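Local coordinates for Dps family DNA-binding stress response protein (Thermosynechococcus elongatus, PDB 2C41) that probably binds and oxidises iron as a twelve-subunit Dps antioxidant of the stress response, and may bind DNA, at residues Q19-M25 against Y80-V86; M58-L62 against L131-L135; I99-I103 against L146-L150. All coordinates share one frame; numbering follows the deposited sequence.

Contact 1 of 3, residues Q19-M25 against Y80-V86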
loop_
_atom_site.group_PDB
_atom_site.type_symbol
_atom_site.label_atom_id
_atom_site.label_comp_id
_atom_site.label_asym_id
_atom_site.label_seq_id
_atom_site.Cartn_x
_atom_site.Cartn_y
_atom_site.Cartn_z
ATOM N N GLN C 19 26.158 -15.364 -15.514
ATOM C CA GLN C 19 25.254 -15.878 -14.479
ATOM C C GLN C 19 26.055 -16.394 -13.284
ATOM O O GLN C 19 25.754 -16.067 -12.141
ATOM C CB GLN C 19 24.379 -17.002 -15.026
ATOM C CG GLN C 19 23.495 -17.651 -13.956
ATOM C CD GLN C 19 23.107 -19.074 -14.286
ATOM O OE1 GLN C 19 22.656 -19.822 -13.415
ATOM N NE2 GLN C 19 23.283 -19.462 -15.536
ATOM N N ALA C 20 27.076 -17.200 -13.573
ATOM C CA ALA C 20 27.965 -17.737 -12.540
ATOM C C ALA C 20 28.627 -16.613 -11.744
ATOM O O ALA C 20 28.698 -16.692 -10.517
ATOM C CB ALA C 20 29.034 -18.663 -13.168
ATOM N N ASN C 21 29.079 -15.568 -12.447
ATOM C CA ASN C 21 29.658 -14.387 -11.800
ATOM C C ASN C 21 28.674 -13.687 -10.865
ATOM O O ASN C 21 29.055 -13.242 -9.785
ATOM C CB ASN C 21 30.217 -13.383 -12.817
ATOM C CG ASN C 21 31.529 -13.841 -13.442
ATOM O OD1 ASN C 21 31.975 -13.285 -14.453
ATOM N ND2 ASN C 21 32.156 -14.841 -12.846
ATOM N N ALA C 22 27.411 -13.603 -11.278
ATOM C CA ALA C 22 26.379 -12.985 -10.438
ATOM C C ALA C 22 26.201 -13.773 -9.134
ATOM O O ALA C 22 26.078 -13.188 -8.051
ATOM C CB ALA C 22 25.066 -12.883 -11.189
ATOM N N VAL C 23 26.195 -15.100 -9.242
ATOM C CA VAL C 23 26.057 -15.971 -8.065
ATOM C C VAL C 23 27.235 -15.781 -7.097
ATOM O O VAL C 23 27.029 -15.580 -5.899
ATOM C CB VAL C 23 25.926 -17.459 -8.477
ATOM C CG1 VAL C 23 26.026 -18.377 -7.251
ATOM C CG2 VAL C 23 24.604 -17.676 -9.232
ATOM N N VAL C 24 28.466 -15.837 -7.616
ATOM C CA VAL C 24 29.656 -15.679 -6.764
ATOM C C VAL C 24 29.736 -14.269 -6.175
ATOM O O VAL C 24 30.049 -14.098 -4.993
ATOM C CB VAL C 24 30.967 -16.040 -7.522
ATOM C CG1 VAL C 24 32.227 -15.710 -6.684
ATOM C CG2 VAL C 24 30.938 -17.499 -7.895
ATOM N N MET C 25 29.445 -13.266 -6.996
ATOM C CA MET C 25 29.447 -11.885 -6.545
ATOM C C MET C 25 28.422 -11.669 -5.429
ATOM O O MET C 25 28.686 -10.977 -4.441
ATOM C CB MET C 25 29.124 -10.967 -7.717
ATOM C CG MET C 25 29.544 -9.562 -7.478
ATOM S SD MET C 25 31.348 -9.449 -7.428
ATOM C CE MET C 25 31.428 -7.707 -7.043
ATOM N N TYR C 80 29.200 -23.682 -10.533
ATOM C CA TYR C 80 29.352 -22.223 -10.448
ATOM C C TYR C 80 30.803 -21.767 -10.358
ATOM O O TYR C 80 31.224 -20.889 -11.103
ATOM C CB TYR C 80 28.529 -21.638 -9.305
ATOM C CG TYR C 80 27.046 -21.593 -9.612
ATOM C CD1 TYR C 80 26.553 -20.783 -10.637
ATOM C CD2 TYR C 80 26.137 -22.354 -8.868
ATOM C CE1 TYR C 80 25.183 -20.740 -10.934
ATOM C CE2 TYR C 80 24.769 -22.318 -9.151
ATOM C CZ TYR C 80 24.303 -21.500 -10.180
ATOM O OH TYR C 80 22.954 -21.452 -10.454
ATOM N N LEU C 81 31.566 -22.385 -9.464
ATOM C CA LEU C 81 32.964 -22.003 -9.277
ATOM C C LEU C 81 33.877 -22.463 -10.423
ATOM O O LEU C 81 35.003 -21.978 -10.557
ATOM C CB LEU C 81 33.474 -22.501 -7.927
ATOM C CG LEU C 81 32.847 -21.821 -6.704
ATOM C CD1 LEU C 81 33.460 -22.358 -5.436
ATOM C CD2 LEU C 81 33.015 -20.316 -6.753
ATOM N N LYS C 82 33.379 -23.385 -11.244
ATOM C CA LYS C 82 34.105 -23.852 -12.424
ATOM C C LYS C 82 33.957 -22.899 -13.603
ATOM O O LYS C 82 34.821 -22.863 -14.484
ATOM C CB LYS C 82 33.620 -25.240 -12.846
ATOM C CG LYS C 82 33.893 -26.330 -11.836
ATOM C CD LYS C 82 33.562 -27.689 -12.433
ATOM C CE LYS C 82 33.951 -28.818 -11.488
ATOM N NZ LYS C 82 33.016 -28.915 -10.331
ATOM N N VAL C 83 32.868 -22.132 -13.606
ATOM C CA VAL C 83 32.480 -21.304 -14.742
ATOM C C VAL C 83 32.756 -19.818 -14.452
ATOM O O VAL C 83 33.097 -19.053 -15.357
ATOM C CB VAL C 83 30.978 -21.563 -15.085
ATOM C CG1 VAL C 83 30.463 -20.613 -16.155
ATOM C CG2 VAL C 83 30.774 -23.014 -15.527
ATOM N N ALA C 84 32.621 -19.423 -13.181
ATOM C CA ALA C 84 32.824 -18.031 -12.781
ATOM C C ALA C 84 34.251 -17.573 -13.036
ATOM O O ALA C 84 35.204 -18.340 -12.864
ATOM C CB ALA C 84 32.469 -17.826 -11.300
ATOM N N THR C 85 34.385 -16.321 -13.456
ATOM C CA THR C 85 35.690 -15.686 -13.604
ATOM C C THR C 85 35.986 -14.664 -12.506
ATOM O O THR C 85 37.141 -14.295 -12.321
ATOM C CB THR C 85 35.850 -15.023 -14.976
ATOM O OG1 THR C 85 34.743 -14.144 -15.209
ATOM C CG2 THR C 85 35.909 -16.082 -16.075
ATOM N N VAL C 86 34.960 -14.202 -11.788
ATOM C CA VAL C 86 35.193 -13.385 -10.590
ATOM C C VAL C 86 35.841 -14.223 -9.483
ATOM O O VAL C 86 35.653 -15.438 -9.419
ATOM C CB VAL C 86 33.910 -12.685 -10.047
ATOM C CG1 VAL C 86 33.356 -11.727 -11.077
ATOM C CG2 VAL C 86 32.872 -13.698 -9.646
#
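V24 packs against L81, A84 and V86, its CB and CG1 sharing V86 while CG2 serves the other two. V24 CB already touches V86, 3.7 Å from V86 CG2. From there V24 CG1, anti to the backbone N (chi1 173°), runs alongside V86 in the opposite direction and closes to 3.6 Å from V86 CG2. The other branch, V24 CG2, turns the other way and touches two methyls, 3.7 Å from L81 CD2 and 3.7 Å from A84 CB. A branched residue suits this place because its two methyls diverge right at CB and can serve separate neighbours without a long chain.

One turn earlier, A20 brings the backbones together: its single methyl permits the A20 and A84 CA atoms to approach to 4.9 Å. That methyl, A20 CB, sits 3.8 Å from V83 CG1 and also rests against the end of the short helix 80-83. There Y80 O accepts backbone hydrogen bonds from both V83 N and A84 N as the chain leaves the helix. This short helix in the long connection between the second and third helices of the four-helix bundle is a hallmark of Dps proteins, and here it packs against the first helix.

At the far end the Y80 ring offers its face to V23. The V23 CG1 methyl lies over the centre of the ring, 4.2 Å from the centroid and 11° off the normal, a CH-pi contact, while V23 CG2 lies 3.6 Å from Y80 CE1. W34 of a neighbouring subunit packs on both Q19 and Y80. T85, at the other end, turns its OG1 to a hydrogen bond with E112 on helix 95-122.

Contact 2 of 3, residues M58-L62 against L131-L135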
loop_
_atom_site.group_PDB
_atom_site.type_symbol
_atom_site.label_atom_id
_atom_site.label_comp_id
_atom_site.label_asym_id
_atom_site.label_seq_id
_atom_site.Cartn_x
_atom_site.Cartn_y
_atom_site.Cartn_z
ATOM N N MET C 58 20.086 -10.200 -10.613
ATOM C CA MET C 58 20.662 -10.504 -11.915
ATOM C C MET C 58 20.781 -11.992 -12.193
ATOM O O MET C 58 20.808 -12.400 -13.355
ATOM C CB MET C 58 22.041 -9.864 -12.043
ATOM C CG MET C 58 22.007 -8.363 -11.862
ATOM S SD MET C 58 23.669 -7.730 -12.145
ATOM C CE MET C 58 23.496 -6.069 -11.510
ATOM N N ILE C 59 20.860 -12.797 -11.135
ATOM C CA ILE C 59 21.042 -14.235 -11.287
ATOM C C ILE C 59 19.923 -14.836 -12.137
ATOM O O ILE C 59 20.182 -15.510 -13.134
ATOM C CB ILE C 59 21.118 -14.969 -9.923
ATOM C CG1 ILE C 59 22.329 -14.473 -9.116
ATOM C CG2 ILE C 59 21.173 -16.478 -10.146
ATOM C CD1 ILE C 59 22.270 -14.813 -7.643
ATOM N N ASP C 60 18.681 -14.584 -11.746
ATOM C CA ASP C 60 17.549 -15.145 -12.471
ATOM C C ASP C 60 17.414 -14.560 -13.882
ATOM O O ASP C 60 17.062 -15.278 -14.820
ATOM C CB ASP C 60 16.257 -14.958 -11.683
ATOM C CG ASP C 60 15.141 -15.827 -12.210
ATOM O OD1 ASP C 60 14.232 -15.277 -12.850
ATOM O OD2 ASP C 60 15.203 -17.057 -12.031
ATOM N N GLU C 61 17.721 -13.270 -14.040
ATOM C CA GLU C 61 17.648 -12.616 -15.350
ATOM C C GLU C 61 18.623 -13.254 -16.344
ATOM O O GLU C 61 18.261 -13.536 -17.490
ATOM C CB GLU C 61 17.977 -11.131 -15.237
ATOM C CG GLU C 61 16.971 -10.320 -14.477
ATOM C CD GLU C 61 17.003 -8.888 -14.928
ATOM O OE1 GLU C 61 17.747 -8.096 -14.326
ATOM O OE2 GLU C 61 16.318 -8.574 -15.917
ATOM N N LEU C 62 19.856 -13.465 -15.889
ATOM C CA LEU C 62 20.907 -14.054 -16.718
ATOM C C LEU C 62 20.660 -15.538 -16.987
ATOM O O LEU C 62 20.915 -16.029 -18.093
ATOM C CB LEU C 62 22.277 -13.844 -16.068
ATOM C CG LEU C 62 22.761 -12.389 -16.047
ATOM C CD1 LEU C 62 23.865 -12.210 -14.981
ATOM C CD2 LEU C 62 23.234 -11.961 -17.438
ATOM N N LEU C 131 20.224 -6.527 -22.145
ATOM C CA LEU C 131 20.340 -7.044 -20.791
ATOM C C LEU C 131 21.692 -6.645 -20.196
ATOM O O LEU C 131 21.748 -6.066 -19.111
ATOM C CB LEU C 131 20.154 -8.570 -20.776
ATOM C CG LEU C 131 20.246 -9.280 -19.421
ATOM C CD1 LEU C 131 19.267 -8.697 -18.410
ATOM C CD2 LEU C 131 20.020 -10.778 -19.595
ATOM N N TYR C 132 22.773 -6.922 -20.924
ATOM C CA TYR C 132 24.109 -6.555 -20.459
ATOM C C TYR C 132 24.268 -5.044 -20.299
ATOM O O TYR C 132 24.930 -4.573 -19.365
ATOM C CB TYR C 132 25.182 -7.091 -21.418
ATOM C CG TYR C 132 25.377 -8.593 -21.362
ATOM C CD1 TYR C 132 25.555 -9.335 -22.532
ATOM C CD2 TYR C 132 25.392 -9.274 -20.138
ATOM C CE1 TYR C 132 25.733 -10.711 -22.485
ATOM C CE2 TYR C 132 25.571 -10.649 -20.082
ATOM C CZ TYR C 132 25.744 -11.359 -21.261
ATOM O OH TYR C 132 25.943 -12.713 -21.194
ATOM N N THR C 133 23.664 -4.299 -21.222
ATOM C CA THR C 133 23.740 -2.833 -21.224
ATOM C C THR C 133 23.053 -2.238 -19.992
ATOM O O THR C 133 23.557 -1.285 -19.395
ATOM C CB THR C 133 23.162 -2.251 -22.513
ATOM O OG1 THR C 133 23.949 -2.704 -23.622
ATOM C CG2 THR C 133 23.182 -0.714 -22.490
ATOM N N ARG C 134 21.912 -2.810 -19.612
ATOM C CA ARG C 134 21.206 -2.383 -18.397
ATOM C C ARG C 134 21.970 -2.787 -17.132
ATOM O O ARG C 134 22.213 -1.962 -16.241
ATOM C CB ARG C 134 19.779 -2.948 -18.380
ATOM C CG ARG C 134 19.022 -2.704 -17.065
ATOM C CD ARG C 134 17.524 -2.951 -17.199
ATOM N NE ARG C 134 17.206 -4.266 -17.760
ATOM C CZ ARG C 134 17.191 -5.414 -17.076
ATOM N NH1 ARG C 134 16.881 -6.543 -17.708
ATOM N NH2 ARG C 134 17.465 -5.447 -15.771
ATOM N N LEU C 135 22.342 -4.062 -17.054
ATOM C CA LEU C 135 22.981 -4.588 -15.849
ATOM C C LEU C 135 24.327 -3.936 -15.552
ATOM O O LEU C 135 24.668 -3.706 -14.389
ATOM C CB LEU C 135 23.129 -6.114 -15.914
ATOM C CG LEU C 135 21.842 -6.959 -15.979
ATOM C CD1 LEU C 135 22.193 -8.440 -15.794
ATOM C CD2 LEU C 135 20.801 -6.492 -14.955
#
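L135 pushes its forked end between M58 and L62, overlapping the middle of the methionine. M58 and L135 run alongside each other, pointing opposite ways, with M58 CG 3.8 Å from L135 CD2; the extended, unbranched thioether chain gives the leucine a long flank to lie along. L62 meets L135 differently, tip to tip, L62 CG standing 4.0 Å from L135 CD1. One of its methyls, L62 CD2, also reaches Y132 CE2 at 3.8 Å, approaching the ring obliquely. Y132 fits here as an amphipathic residue: the ring carbon CE2 adds to the apolar packing, while its hydroxyl is hydrogen-bonded to T14 on helix 6-35.

Beside this apolar row, E61 and R134 reach for each other from the two helices. The guanidinium grips the carboxylate end-on, one nitrogen to each oxygen, with the two planes only 27° apart. R134 NH2 gives a nearly straight bond (3.0 Å, 170°) to E61 OE1, which receives it on its syn lone pair, and R134 NH1 donates to E61 OE2 at 2.8 Å. Two such bonds fix the rotation of both flat groups. R134 reaches this position through a bend at chi3, and a bound triethylene glycol molecule, probably from the crystallisation liquor, lies close to it.

The axes of the short segments 58-62 and 131-135 come within 11.8 Å of each other, and at 170° they run antiparallel. An apolar face flanked by a salt bridge is the pattern of packed bundle helices, and the opposed directions are those of a helix pair in the ferritin-like four-helix bundle.

Contact 3 of 3, residues I99-I103 against L146-L150; sequences IEEAI and LKEFL
The torsions of I99 send its two branches to different partners on 146-150. I99 CG2 stands anti to the backbone N and faces the backbone of L146, 3.4 Å from L146 O and 3.6 Å from L150 CD1. The longer branch leaves beside the backbone N (chi1 -63°) and stays extended, carrying I99 CD1 to 3.7 Å from F149 CB, so that the isoleucine crosses the phenylalanine at about a right angle. I103, one turn on, takes a similar first torsion: its CG1 slides past L146 with a separation of 3.5 Å from L146 CB, and its CD1 meets L150 tip to tip while also touching the aliphatic part of K147.

The two helices concerned, 95-122 and 126-149, are joined by a short turn and form a helical hairpin, the second half of the ferritin-like four-helix bundle. This contact sits far from that turn, near the start of helix 95-122 and toward the C-terminal part of helix 126-149. A102 fits the interface because it is small: its methyl lets L146 CD2 approach to 3.6 Å from A102 CB. L146 itself turns inward and also packs on L47 and Q51 of helix 41-68, as a long apolar residue can.

L150 CD1 lies by I99 CG2, and L150 CD2 meets I103 CD1 and E100 CD; the approach to I103 CD1 is closer than usual and doubtful in detail. With an alanine in place of L150, the methyls that meet I99 CG2 and I103 CD1 are gone, which would probably open a gap beside E100. L156 of a neighbouring subunit packs against both I99 and L150, while P39 of a different subunit packs on F149.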
loop_
_atom_site.group_PDB
_atom_site.type_symbol
_atom_site.label_atom_id
_atom_site.label_comp_id
_atom_site.label_asym_id
_atom_site.label_seq_id
_atom_site.Cartn_x
_atom_site.Cartn_y
_atom_site.Cartn_z
ATOM N N ILE C 99 36.179 -4.187 0.447
ATOM C CA ILE C 99 35.816 -3.142 -0.512
ATOM C C ILE C 99 36.710 -3.193 -1.761
ATOM O O ILE C 99 36.205 -3.131 -2.884
ATOM C CB ILE C 99 35.795 -1.751 0.155
ATOM C CG1 ILE C 99 34.700 -1.716 1.244
ATOM C CG2 ILE C 99 35.539 -0.654 -0.887
ATOM C CD1 ILE C 99 34.609 -0.403 2.016
ATOM N N GLU C 100 38.017 -3.334 -1.559
ATOM C CA GLU C 100 38.964 -3.439 -2.669
ATOM C C GLU C 100 38.680 -4.674 -3.536
ATOM O O GLU C 100 38.713 -4.597 -4.767
ATOM C CB GLU C 100 40.398 -3.444 -2.146
ATOM C CG GLU C 100 40.778 -2.165 -1.392
ATOM C CD GLU C 100 41.459 -1.114 -2.252
ATOM O OE1 GLU C 100 41.217 -1.086 -3.484
ATOM O OE2 GLU C 100 42.237 -0.303 -1.689
ATOM N N GLU C 101 38.398 -5.800 -2.884
ATOM C CA GLU C 101 38.047 -7.044 -3.575
ATOM C C GLU C 101 36.774 -6.856 -4.401
ATOM O O GLU C 101 36.720 -7.251 -5.567
ATOM C CB GLU C 101 37.849 -8.176 -2.560
ATOM C CG GLU C 101 37.583 -9.534 -3.182
ATOM C CD GLU C 101 37.575 -10.638 -2.149
ATOM O OE1 GLU C 101 38.581 -11.367 -2.068
ATOM O OE2 GLU C 101 36.579 -10.759 -1.404
ATOM N N ALA C 102 35.756 -6.251 -3.788
ATOM C CA ALA C 102 34.484 -5.983 -4.469
ATOM C C ALA C 102 34.695 -5.125 -5.713
ATOM O O ALA C 102 34.163 -5.438 -6.783
ATOM C CB ALA C 102 33.487 -5.313 -3.516
ATOM N N ILE C 103 35.480 -4.055 -5.577
ATOM C CA ILE C 103 35.767 -3.166 -6.701
ATOM C C ILE C 103 36.420 -3.933 -7.852
ATOM O O ILE C 103 35.976 -3.830 -9.002
ATOM C CB ILE C 103 36.664 -1.994 -6.284
ATOM C CG1 ILE C 103 35.875 -1.031 -5.392
ATOM C CG2 ILE C 103 37.180 -1.245 -7.519
ATOM C CD1 ILE C 103 36.749 -0.116 -4.553
ATOM N N LEU C 146 31.581 2.008 -3.792
ATOM C CA LEU C 146 32.688 1.336 -3.113
ATOM C C LEU C 146 33.962 2.178 -3.138
ATOM O O LEU C 146 34.627 2.332 -2.112
ATOM C CB LEU C 146 32.945 -0.023 -3.763
ATOM C CG LEU C 146 32.470 -1.375 -3.204
ATOM C CD1 LEU C 146 31.600 -1.317 -1.968
ATOM C CD2 LEU C 146 31.837 -2.213 -4.311
ATOM N N LYS C 147 34.287 2.723 -4.308
ATOM C CA LYS C 147 35.481 3.551 -4.463
ATOM C C LYS C 147 35.460 4.762 -3.535
ATOM O O LYS C 147 36.497 5.148 -2.990
ATOM C CB LYS C 147 35.650 3.989 -5.922
ATOM C CG LYS C 147 36.181 2.881 -6.827
ATOM C CD LYS C 147 36.127 3.301 -8.305
ATOM C CE LYS C 147 36.984 4.550 -8.587
ATOM N NZ LYS C 147 38.430 4.249 -8.454
ATOM N N GLU C 148 34.283 5.356 -3.348
ATOM C CA GLU C 148 34.153 6.508 -2.450
ATOM C C GLU C 148 34.616 6.180 -1.028
ATOM O O GLU C 148 35.238 7.012 -0.376
ATOM C CB GLU C 148 32.716 7.046 -2.432
ATOM C CG GLU C 148 32.259 7.674 -3.760
ATOM C CD GLU C 148 33.220 8.750 -4.260
ATOM O OE1 GLU C 148 33.497 8.804 -5.483
ATOM O OE2 GLU C 148 33.730 9.525 -3.422
ATOM N N PHE C 149 34.322 4.969 -0.555
ATOM C CA PHE C 149 34.730 4.563 0.797
ATOM C C PHE C 149 36.248 4.528 0.967
ATOM O O PHE C 149 36.759 4.627 2.084
ATOM C CB PHE C 149 34.127 3.213 1.156
ATOM C CG PHE C 149 32.713 3.303 1.648
ATOM C CD1 PHE C 149 31.644 3.250 0.756
ATOM C CD2 PHE C 149 32.452 3.457 3.007
ATOM C CE1 PHE C 149 30.324 3.335 1.223
ATOM C CE2 PHE C 149 31.143 3.545 3.486
ATOM C CZ PHE C 149 30.079 3.485 2.597
ATOM N N LEU C 150 36.960 4.400 -0.151
ATOM C CA LEU C 150 38.416 4.311 -0.126
ATOM C C LEU C 150 39.119 5.663 -0.276
ATOM O O LEU C 150 40.351 5.733 -0.149
ATOM C CB LEU C 150 38.896 3.329 -1.192
ATOM C CG LEU C 150 39.052 1.828 -0.880
ATOM C CD1 LEU C 150 38.295 1.300 0.340
ATOM C CD2 LEU C 150 38.781 1.030 -2.131
#

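In the fold
From the N terminus, helix 6-35 supplies the first half of contact 1, and the loop closes only at 80-86, after helix 41-68 has passed. Contact 2 opens inside that loop, at 58-62, and closes at 131-135, so contacts 1 and 2 cross. Contact 3 starts at 99-103, after contact 1 has closed, and ends at 146-150; it crosses contact 2 in turn. Contacts 1 and 2 touch through V23 and I59, and M25 joins contact 1 to contact 3 at A102. Contacts 2 and 3 share helix 126-149 but stay about 12 Å apart at their nearest atoms. Together they tie the four long helices together and hold the short helix 80-83 against helix 6-35.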